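Aminopentol aminotransferase (Sphingopyxis macrogoltabida, PDB 6HBS) transfers the amino group of hydrolysed fumonisin B1 (aminopentol) to pyruvate in a pyridoxal phosphate-dependent reaction, giving 2-keto-HFB1 and alanine. Local coordinates at residues T133-H146 with G187-E200. Numbering follows the deposited sequence.
Sequences TGRKTILCAKGAYH and GDIAAVFATPFRHE. With PLP (pyridoxal-5'-phosphate), chain C.
Strands 137-141 and 189-194 run parallel in the seven-stranded sheet of the large PLP-binding domain, and their C-terminal ends lead to the cofactor. Leu139 joins them through both backbone groups: its N donates to Ala191 O (2.8 Å) and its O accepts from Phe193 N (2.9 Å). A beta bulge near Ala190 shifts the register by one residue. At the N-terminal end the Asp188 carboxylate holds two donors, both from above its plane: Lys136 N on OD1 (2.9 Å) and Thr137 OG1 on OD2 (2.7 Å). The extended Arg135 chain brings NH2 to Ile189 O at 3.0 Å, in the guanidinium plane, while NH1 bonds Thr223 O. Leu139 CD1 packs on Ile189 on the face covered by helix 175-184, and Ile138 CG2 touches the Phe193 ring on the face covered by helix 118-133. Phe193 also turns an edge to the face of His146, planes at 65°. Water 1 bridges His146 NE2, Ala141 N and Phe193 O, while Asp230 binds His146 ND1. Beyond the strands Arg198 grips Lys142 O end-on with NH1 and NH2. A bend at chi2 turns the Glu200 carboxylate back to Tyr145 N, which meets OE1 from above its plane, nearly straight (169°). Water 2 links OE1 to Tyr145 O. The Tyr145 ring meets PLP edge-on (CE2 to C4 3.8 Å), His146 O lies near C6, and His199 CE1 faces methyl C2A. Parallel strands ending at the cofactor typify fold type I aminotransferases.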
ATOM      1  N   THR A 133      23.667  -3.559   8.491  1.00 21.86           N
ATOM      2  CA  THR A 133      25.088  -3.446   8.188  1.00 23.75           C
ATOM      3  C   THR A 133      25.717  -2.196   8.792  1.00 25.16           C
ATOM      4  O   THR A 133      26.921  -2.127   8.859  1.00 26.23           O
ATOM      5  CB  THR A 133      25.314  -3.434   6.670  1.00 21.30           C
ATOM      6  OG1 THR A 133      24.660  -2.268   6.191  1.00 20.32           O
ATOM      7  CG2 THR A 133      24.819  -4.675   5.983  1.00 22.35           C
ATOM      8  N   GLY A 134      24.919  -1.159   9.074  1.00 24.01           N
ATOM      9  CA  GLY A 134      25.447   0.157   9.453  1.00 26.04           C
ATOM     10  C   GLY A 134      26.125   0.863   8.291  1.00 25.47           C
ATOM     11  O   GLY A 134      26.847   1.811   8.512  1.00 25.00           O
ATOM     12  N   ARG A 135      25.817   0.467   7.046  1.00 23.22           N
ATOM     13  CA  ARG A 135      26.391   1.046   5.831  1.00 23.35           C
ATOM     14  C   ARG A 135      25.298   1.719   5.005  1.00 24.95           C
ATOM     15  O   ARG A 135      24.084   1.565   5.276  1.00 25.19           O
ATOM     16  CB  ARG A 135      27.073  -0.014   4.967  1.00 23.45           C
ATOM     17  CG  ARG A 135      28.185  -0.749   5.690  1.00 25.23           C
ATOM     18  CD  ARG A 135      28.505  -2.027   4.950  1.00 28.83           C
ATOM     19  NE  ARG A 135      29.335  -2.937   5.717  1.00 29.09           N
ATOM     20  CZ  ARG A 135      29.467  -4.225   5.465  1.00 33.07           C
ATOM     21  NH1 ARG A 135      30.180  -4.965   6.295  1.00 33.30           N
ATOM     22  NH2 ARG A 135      28.898  -4.770   4.398  1.00 32.30           N
ATOM     23  N   LYS A 136      25.719   2.465   3.985  1.00 21.61           N
ATOM     24  CA  LYS A 136      24.801   3.334   3.285  1.00 21.20           C
ATOM     25  C   LYS A 136      24.402   2.808   1.899  1.00 23.81           C
ATOM     26  O   LYS A 136      23.269   3.096   1.464  1.00 21.85           O
ATOM     27  CB  LYS A 136      25.409   4.723   3.127  1.00 21.56           C
ATOM     28  CG  LYS A 136      25.634   5.465   4.431  1.00 24.41           C
ATOM     29  CD  LYS A 136      26.168   6.836   4.193  1.00 28.85           C
ATOM     30  CE  LYS A 136      26.407   7.611   5.464  1.00 33.82           C
ATOM     31  NZ  LYS A 136      26.924   8.961   5.144  1.00 39.51           N
ATOM     32  N   THR A 137      25.317   2.123   1.185  1.00 19.19           N
ATOM     33  CA  THR A 137      25.162   2.006  -0.266  1.00 20.36           C
ATOM     34  C   THR A 137      24.274   0.808  -0.622  1.00 17.75           C
ATOM     35  O   THR A 137      24.511  -0.333  -0.222  1.00 19.90           O
ATOM     36  CB  THR A 137      26.507   1.972  -1.015  1.00 20.19           C
ATOM     37  OG1 THR A 137      27.237   3.170  -0.705  1.00 22.32           O
ATOM     38  CG2 THR A 137      26.295   1.889  -2.515  1.00 20.92           C
ATOM     39  N   ILE A 138      23.267   1.097  -1.438  1.00 17.43           N
ATOM     40  CA  ILE A 138      22.392   0.073  -2.009  1.00 19.54           C
ATOM     41  C   ILE A 138      22.750  -0.092  -3.495  1.00 17.16           C
ATOM     42  O   ILE A 138      22.731   0.874  -4.241  1.00 20.18           O
ATOM     43  CB  ILE A 138      20.913   0.471  -1.814  1.00 19.99           C
ATOM     44  CG1 ILE A 138      20.570   0.579  -0.330  1.00 22.37           C
ATOM     45  CG2 ILE A 138      19.997  -0.495  -2.540  1.00 22.42           C
ATOM     46  CD1 ILE A 138      20.485  -0.723   0.409  1.00 22.17           C
ATOM     47  N   LEU A 139      23.088  -1.313  -3.902  1.00 18.69           N
ATOM     48  CA  LEU A 139      23.431  -1.556  -5.321  1.00 18.76           C
ATOM     49  C   LEU A 139      22.207  -2.072  -6.089  1.00 20.13           C
ATOM     50  O   LEU A 139      21.663  -3.121  -5.733  1.00 20.99           O
ATOM     51  CB  LEU A 139      24.572  -2.568  -5.398  1.00 18.40           C
ATOM     52  CG  LEU A 139      25.905  -2.108  -4.794  1.00 19.47           C
ATOM     53  CD1 LEU A 139      26.989  -3.160  -4.993  1.00 19.87           C
ATOM     54  CD2 LEU A 139      26.304  -0.753  -5.332  1.00 19.06           C
ATOM     55  N   CYS A 140      21.843  -1.383  -7.172  1.00 19.84           N
ATOM     56  CA  CYS A 140      20.749  -1.825  -8.052  1.00 19.71           C
ATOM     57  C   CYS A 140      21.274  -1.860  -9.495  1.00 19.63           C
ATOM     58  O   CYS A 140      22.254  -1.188  -9.824  1.00 18.50           O
ATOM     59  CB  CYS A 140      19.547  -0.888  -7.946  1.00 18.87           C
ATOM     60  SG  CYS A 140      18.878  -0.826  -6.259  1.00 22.99           S
ATOM     61  N   ALA A 141      20.644  -2.690 -10.327  1.00 18.75           N
ATOM     62  CA  ALA A 141      20.942  -2.765 -11.750  1.00 18.87           C
ATOM     63  C   ALA A 141      20.392  -1.517 -12.433  1.00 20.12           C
ATOM     64  O   ALA A 141      19.262  -1.098 -12.129  1.00 20.09           O
ATOM     65  CB  ALA A 141      20.308  -4.016 -12.312  1.00 19.36           C
ATOM     66  N   LYS A 142      21.166  -0.930 -13.367  1.00 20.72           N
ATOM     67  CA  LYS A 142      20.698   0.165 -14.197  1.00 23.73           C
ATOM     68  C   LYS A 142      19.392  -0.240 -14.887  1.00 21.87           C
ATOM     69  O   LYS A 142      19.315  -1.319 -15.482  1.00 21.51           O
ATOM     70  CB  LYS A 142      21.671   0.490 -15.337  1.00 28.38           C
ATOM     71  CG  LYS A 142      22.956   1.164 -14.917  1.00 36.78           C
ATOM     72  CD  LYS A 142      24.000   1.265 -16.043  1.00 41.17           C
ATOM     73  CE  LYS A 142      25.360   1.715 -15.535  1.00 50.00           C
ATOM     74  NZ  LYS A 142      26.072   0.610 -14.835  1.00 51.83           N
ATOM     75  N   GLY A 143      18.381   0.615 -14.760  1.00 22.19           N
ATOM     76  CA  GLY A 143      17.059   0.447 -15.377  1.00 23.01           C
ATOM     77  C   GLY A 143      16.176  -0.597 -14.689  1.00 21.06           C
ATOM     78  O   GLY A 143      15.120  -0.883 -15.192  1.00 22.82           O
ATOM     79  N   ALA A 144      16.597  -1.202 -13.577  1.00 19.67           N
ATOM     80  CA  ALA A 144      15.758  -2.192 -12.915  1.00 19.80           C
ATOM     81  C   ALA A 144      14.645  -1.490 -12.123  1.00 21.02           C
ATOM     82  O   ALA A 144      14.911  -0.555 -11.378  1.00 20.10           O
ATOM     83  CB  ALA A 144      16.573  -3.071 -12.026  1.00 20.38           C
ATOM     84  N   TYR A 145      13.408  -1.972 -12.293  1.00 18.71           N
ATOM     85  CA  TYR A 145      12.232  -1.437 -11.594  1.00 20.03           C
ATOM     86  C   TYR A 145      12.031  -2.180 -10.264  1.00 18.34           C
ATOM     87  O   TYR A 145      11.820  -3.389 -10.257  1.00 19.40           O
ATOM     88  CB  TYR A 145      10.987  -1.539 -12.483  1.00 21.02           C
ATOM     89  CG  TYR A 145       9.774  -0.859 -11.897  1.00 21.90           C
ATOM     90  CD1 TYR A 145       9.559   0.487 -12.117  1.00 21.82           C
ATOM     91  CD2 TYR A 145       8.854  -1.551 -11.101  1.00 24.59           C
ATOM     92  CE1 TYR A 145       8.461   1.136 -11.576  1.00 24.08           C
ATOM     93  CE2 TYR A 145       7.745  -0.908 -10.555  1.00 24.34           C
ATOM     94  CZ  TYR A 145       7.545   0.438 -10.810  1.00 24.13           C
ATOM     95  OH  TYR A 145       6.489   1.139 -10.299  1.00 25.86           O
ATOM     96  N   HIS A 146      12.103  -1.430  -9.149  1.00 18.48           N
ATOM     97  CA  HIS A 146      11.899  -1.955  -7.811  1.00 19.25           C
ATOM     98  C   HIS A 146      10.714  -1.286  -7.103  1.00 19.65           C
ATOM     99  O   HIS A 146      10.468  -1.557  -5.936  1.00 19.68           O
ATOM    100  CB  HIS A 146      13.181  -1.833  -6.982  1.00 20.36           C
ATOM    101  CG  HIS A 146      14.271  -2.726  -7.458  1.00 19.70           C
ATOM    102  ND1 HIS A 146      14.133  -4.100  -7.462  1.00 19.69           N
ATOM    103  CD2 HIS A 146      15.513  -2.453  -7.919  1.00 21.30           C
ATOM    104  CE1 HIS A 146      15.252  -4.633  -7.932  1.00 21.91           C
ATOM    105  NE2 HIS A 146      16.119  -3.648  -8.202  1.00 20.02           N
ATOM    106  N   GLY A 187      33.644  -1.276   1.322  1.00 24.70           N
ATOM    107  CA  GLY A 187      33.348  -1.245   2.761  1.00 23.99           C
ATOM    108  C   GLY A 187      31.973  -0.652   3.093  1.00 25.39           C
ATOM    109  O   GLY A 187      31.589  -0.577   4.269  1.00 25.34           O
ATOM    110  N   ASP A 188      31.217  -0.199   2.094  1.00 21.62           N
ATOM    111  CA  ASP A 188      29.993   0.543   2.415  1.00 21.95           C
ATOM    112  C   ASP A 188      28.759  -0.083   1.756  1.00 20.20           C
ATOM    113  O   ASP A 188      27.767   0.622   1.591  1.00 23.15           O
ATOM    114  CB  ASP A 188      30.106   2.005   2.004  1.00 21.81           C
ATOM    115  CG  ASP A 188      28.956   2.866   2.507  1.00 24.59           C
ATOM    116  OD1 ASP A 188      28.566   2.719   3.687  1.00 21.46           O
ATOM    117  OD2 ASP A 188      28.446   3.653   1.714  1.00 22.28           O
ATOM    118  N   ILE A 189      28.812  -1.356   1.359  1.00 18.95           N
ATOM    119  CA  ILE A 189      27.624  -1.940   0.665  1.00 20.04           C
ATOM    120  C   ILE A 189      26.682  -2.537   1.725  1.00 18.72           C
ATOM    121  O   ILE A 189      27.024  -3.454   2.469  1.00 17.57           O
ATOM    122  CB  ILE A 189      27.976  -2.977  -0.413  1.00 19.20           C
ATOM    123  CG1 ILE A 189      28.986  -2.433  -1.432  1.00 19.15           C
ATOM    124  CG2 ILE A 189      26.694  -3.489  -1.080  1.00 19.41           C
ATOM    125  CD1 ILE A 189      28.552  -1.174  -2.108  1.00 19.35           C
ATOM    126  N   ALA A 190      25.462  -2.007   1.749  1.00 18.65           N
ATOM    127  CA  ALA A 190      24.421  -2.499   2.661  1.00 18.62           C
ATOM    128  C   ALA A 190      23.703  -3.689   2.021  1.00 17.94           C
ATOM    129  O   ALA A 190      23.390  -4.682   2.685  1.00 19.40           O
ATOM    130  CB  ALA A 190      23.465  -1.382   2.966  1.00 18.92           C
ATOM    131  N   ALA A 191      23.447  -3.593   0.706  1.00 18.00           N
ATOM    132  CA  ALA A 191      22.732  -4.628  -0.012  1.00 18.17           C
ATOM    133  C   ALA A 191      22.945  -4.538  -1.526  1.00 18.14           C
ATOM    134  O   ALA A 191      23.247  -3.461  -2.062  1.00 19.30           O
ATOM    135  CB  ALA A 191      21.267  -4.514   0.296  1.00 17.52           C
ATOM    136  N   VAL A 192      22.716  -5.684  -2.175  1.00 18.27           N
ATOM    137  CA  VAL A 192      22.534  -5.843  -3.618  1.00 20.00           C
ATOM    138  C   VAL A 192      21.076  -6.257  -3.876  1.00 19.33           C
ATOM    139  O   VAL A 192      20.615  -7.297  -3.365  1.00 19.49           O
ATOM    140  CB  VAL A 192      23.445  -6.968  -4.170  1.00 21.56           C
ATOM    141  CG1 VAL A 192      23.094  -7.311  -5.614  1.00 22.48           C
ATOM    142  CG2 VAL A 192      24.921  -6.635  -4.044  1.00 24.46           C
ATOM    143  N   PHE A 193      20.374  -5.473  -4.675  1.00 18.09           N
ATOM    144  CA  PHE A 193      19.058  -5.828  -5.182  1.00 19.75           C
ATOM    145  C   PHE A 193      19.238  -6.400  -6.587  1.00 20.94           C
ATOM    146  O   PHE A 193      19.939  -5.778  -7.430  1.00 21.49           O
ATOM    147  CB  PHE A 193      18.135  -4.613  -5.279  1.00 18.68           C
ATOM    148  CG  PHE A 193      17.505  -4.172  -3.982  1.00 19.67           C
ATOM    149  CD1 PHE A 193      18.272  -3.683  -2.943  1.00 20.11           C
ATOM    150  CD2 PHE A 193      16.123  -4.242  -3.812  1.00 20.50           C
ATOM    151  CE1 PHE A 193      17.679  -3.265  -1.757  1.00 22.22           C
ATOM    152  CE2 PHE A 193      15.538  -3.826  -2.630  1.00 18.84           C
ATOM    153  CZ  PHE A 193      16.309  -3.343  -1.601  1.00 19.45           C
ATOM    154  N   ALA A 194      18.591  -7.547  -6.829  1.00 20.63           N
ATOM    155  CA  ALA A 194      18.497  -8.168  -8.150  1.00 19.32           C
ATOM    156  C   ALA A 194      17.067  -8.687  -8.377  1.00 19.18           C
ATOM    157  O   ALA A 194      16.545  -9.381  -7.539  1.00 18.05           O
ATOM    158  CB  ALA A 194      19.495  -9.288  -8.222  1.00 18.22           C
ATOM    159  N   THR A 195      16.478  -8.374  -9.536  1.00 19.73           N
ATOM    160  CA  THR A 195      15.345  -9.117 -10.072  1.00 19.76           C
ATOM    161  C   THR A 195      15.876 -10.454 -10.584  1.00 20.49           C
ATOM    162  O   THR A 195      17.051 -10.584 -10.926  1.00 22.36           O
ATOM    163  CB  THR A 195      14.601  -8.336 -11.158  1.00 19.55           C
ATOM    164  OG1 THR A 195      15.417  -8.085 -12.306  1.00 20.44           O
ATOM    165  CG2 THR A 195      14.055  -7.039 -10.623  1.00 19.96           C
ATOM    166  N   PRO A 196      15.063 -11.516 -10.585  1.00 21.05           N
ATOM    167  CA  PRO A 196      15.577 -12.847 -10.881  1.00 19.44           C
ATOM    168  C   PRO A 196      15.836 -13.089 -12.374  1.00 19.60           C
ATOM    169  O   PRO A 196      16.562 -14.011 -12.696  1.00 21.76           O
ATOM    170  CB  PRO A 196      14.515 -13.809 -10.344  1.00 19.65           C
ATOM    171  CG  PRO A 196      13.245 -12.987 -10.301  1.00 20.52           C
ATOM    172  CD  PRO A 196      13.644 -11.536 -10.168  1.00 20.37           C
ATOM    173  N   PHE A 197      15.267 -12.256 -13.241  1.00 20.89           N
ATOM    174  CA  PHE A 197      15.737 -12.111 -14.627  1.00 20.31           C
ATOM    175  C   PHE A 197      15.543 -10.648 -15.032  1.00 20.93           C
ATOM    176  O   PHE A 197      14.974  -9.846 -14.249  1.00 21.35           O
ATOM    177  CB  PHE A 197      15.064 -13.137 -15.551  1.00 20.89           C
ATOM    178  CG  PHE A 197      13.565 -13.093 -15.678  1.00 19.41           C
ATOM    179  CD1 PHE A 197      12.749 -13.784 -14.789  1.00 18.80           C
ATOM    180  CD2 PHE A 197      12.976 -12.418 -16.741  1.00 19.18           C
ATOM    181  CE1 PHE A 197      11.367 -13.766 -14.947  1.00 19.69           C
ATOM    182  CE2 PHE A 197      11.593 -12.396 -16.895  1.00 20.53           C
ATOM    183  CZ  PHE A 197      10.789 -13.055 -15.989  1.00 19.10           C
ATOM    184  N   ARG A 198      16.011 -10.278 -16.232  1.00 19.59           N
ATOM    185  CA  ARG A 198      15.828  -8.942 -16.733  1.00 18.95           C
ATOM    186  C   ARG A 198      14.419  -8.839 -17.318  1.00 19.35           C
ATOM    187  O   ARG A 198      14.110  -9.500 -18.342  1.00 19.60           O
ATOM    188  CB  ARG A 198      16.870  -8.602 -17.802  1.00 21.64           C
ATOM    189  CG  ARG A 198      16.788  -7.166 -18.301  1.00 21.60           C
ATOM    190  CD  ARG A 198      17.217  -6.187 -17.225  1.00 22.05           C
ATOM    191  NE  ARG A 198      17.263  -4.831 -17.746  1.00 22.46           N
ATOM    192  CZ  ARG A 198      17.684  -3.778 -17.060  1.00 24.64           C
ATOM    193  NH1 ARG A 198      17.919  -3.878 -15.754  1.00 19.90           N
ATOM    194  NH2 ARG A 198      17.877  -2.645 -17.712  1.00 22.90           N
ATOM    195  N   HIS A 199      13.561  -8.040 -16.661  1.00 19.03           N
ATOM    196  CA  HIS A 199      12.164  -7.866 -17.055  1.00 20.51           C
ATOM    197  C   HIS A 199      11.803  -6.383 -16.986  1.00 21.82           C
ATOM    198  O   HIS A 199      11.252  -5.908 -15.980  1.00 21.17           O
ATOM    199  CB  HIS A 199      11.214  -8.800 -16.273  1.00 19.48           C
ATOM    200  CG  HIS A 199      11.337  -8.828 -14.776  1.00 19.79           C
ATOM    201  ND1 HIS A 199      11.256  -7.691 -13.985  1.00 18.53           N
ATOM    202  CD2 HIS A 199      11.428  -9.869 -13.918  1.00 21.05           C
ATOM    203  CE1 HIS A 199      11.348  -8.049 -12.710  1.00 19.67           C
ATOM    204  NE2 HIS A 199      11.431  -9.381 -12.634  1.00 18.74           N
ATOM    205  N   GLU A 200      12.139  -5.647 -18.057  1.00 20.55           N
ATOM    206  CA  GLU A 200      11.899  -4.200 -18.095  1.00 21.56           C
ATOM    207  C   GLU A 200      11.239  -3.796 -19.407  1.00 22.76           C
ATOM    208  O   GLU A 200      11.387  -4.480 -20.428  1.00 22.25           O
ATOM    209  CB  GLU A 200      13.215  -3.435 -17.900  1.00 22.38           C
ATOM    210  CG  GLU A 200      13.920  -3.794 -16.594  1.00 22.73           C
ATOM    211  CD  GLU A 200      13.125  -3.504 -15.327  1.00 21.38           C
ATOM    212  OE1 GLU A 200      13.371  -4.167 -14.284  1.00 22.17           O
ATOM    213  OE2 GLU A 200      12.293  -2.605 -15.367  1.00 21.67           O
TER
HETATM  214  N1  PLP C 501       9.411  -4.765  -7.874  1.00 22.84           N
HETATM  215  C2  PLP C 501       9.150  -5.321  -9.078  1.00 22.56           C
HETATM  216  C2A PLP C 501      10.137  -6.244  -9.751  1.00 22.58           C
HETATM  217  C3  PLP C 501       7.855  -5.077  -9.707  1.00 23.46           C
HETATM  218  O3  PLP C 501       7.555  -5.626 -10.903  1.00 27.16           O
HETATM  219  C4  PLP C 501       6.866  -4.222  -9.012  1.00 24.14           C
HETATM  220  C4A PLP C 501       5.550  -4.010  -9.673  1.00 27.75           C
HETATM  221  C5  PLP C 501       7.305  -3.618  -7.719  1.00 22.24           C
HETATM  222  C6  PLP C 501       8.556  -3.954  -7.214  1.00 21.74           C
HETATM  223  C5A PLP C 501       6.407  -2.697  -6.895  1.00 22.22           C
HETATM  224  O4P PLP C 501       5.151  -3.338  -6.558  1.00 21.35           O
HETATM  225  P   PLP C 501       3.912  -2.322  -6.393  1.00 20.19           P
HETATM  226  O1P PLP C 501       3.583  -1.765  -7.703  1.00 21.89           O
HETATM  227  O2P PLP C 501       4.424  -1.245  -5.479  1.00 18.60           O
HETATM  228  O3P PLP C 501       2.862  -3.253  -5.826  1.00 18.00           O
HETATM  229  O   HOH W   1      18.469  -4.414  -9.244  1.00 16.91           O
HETATM  230  O   HOH W   2      11.517  -5.033 -12.568  1.00 22.60           O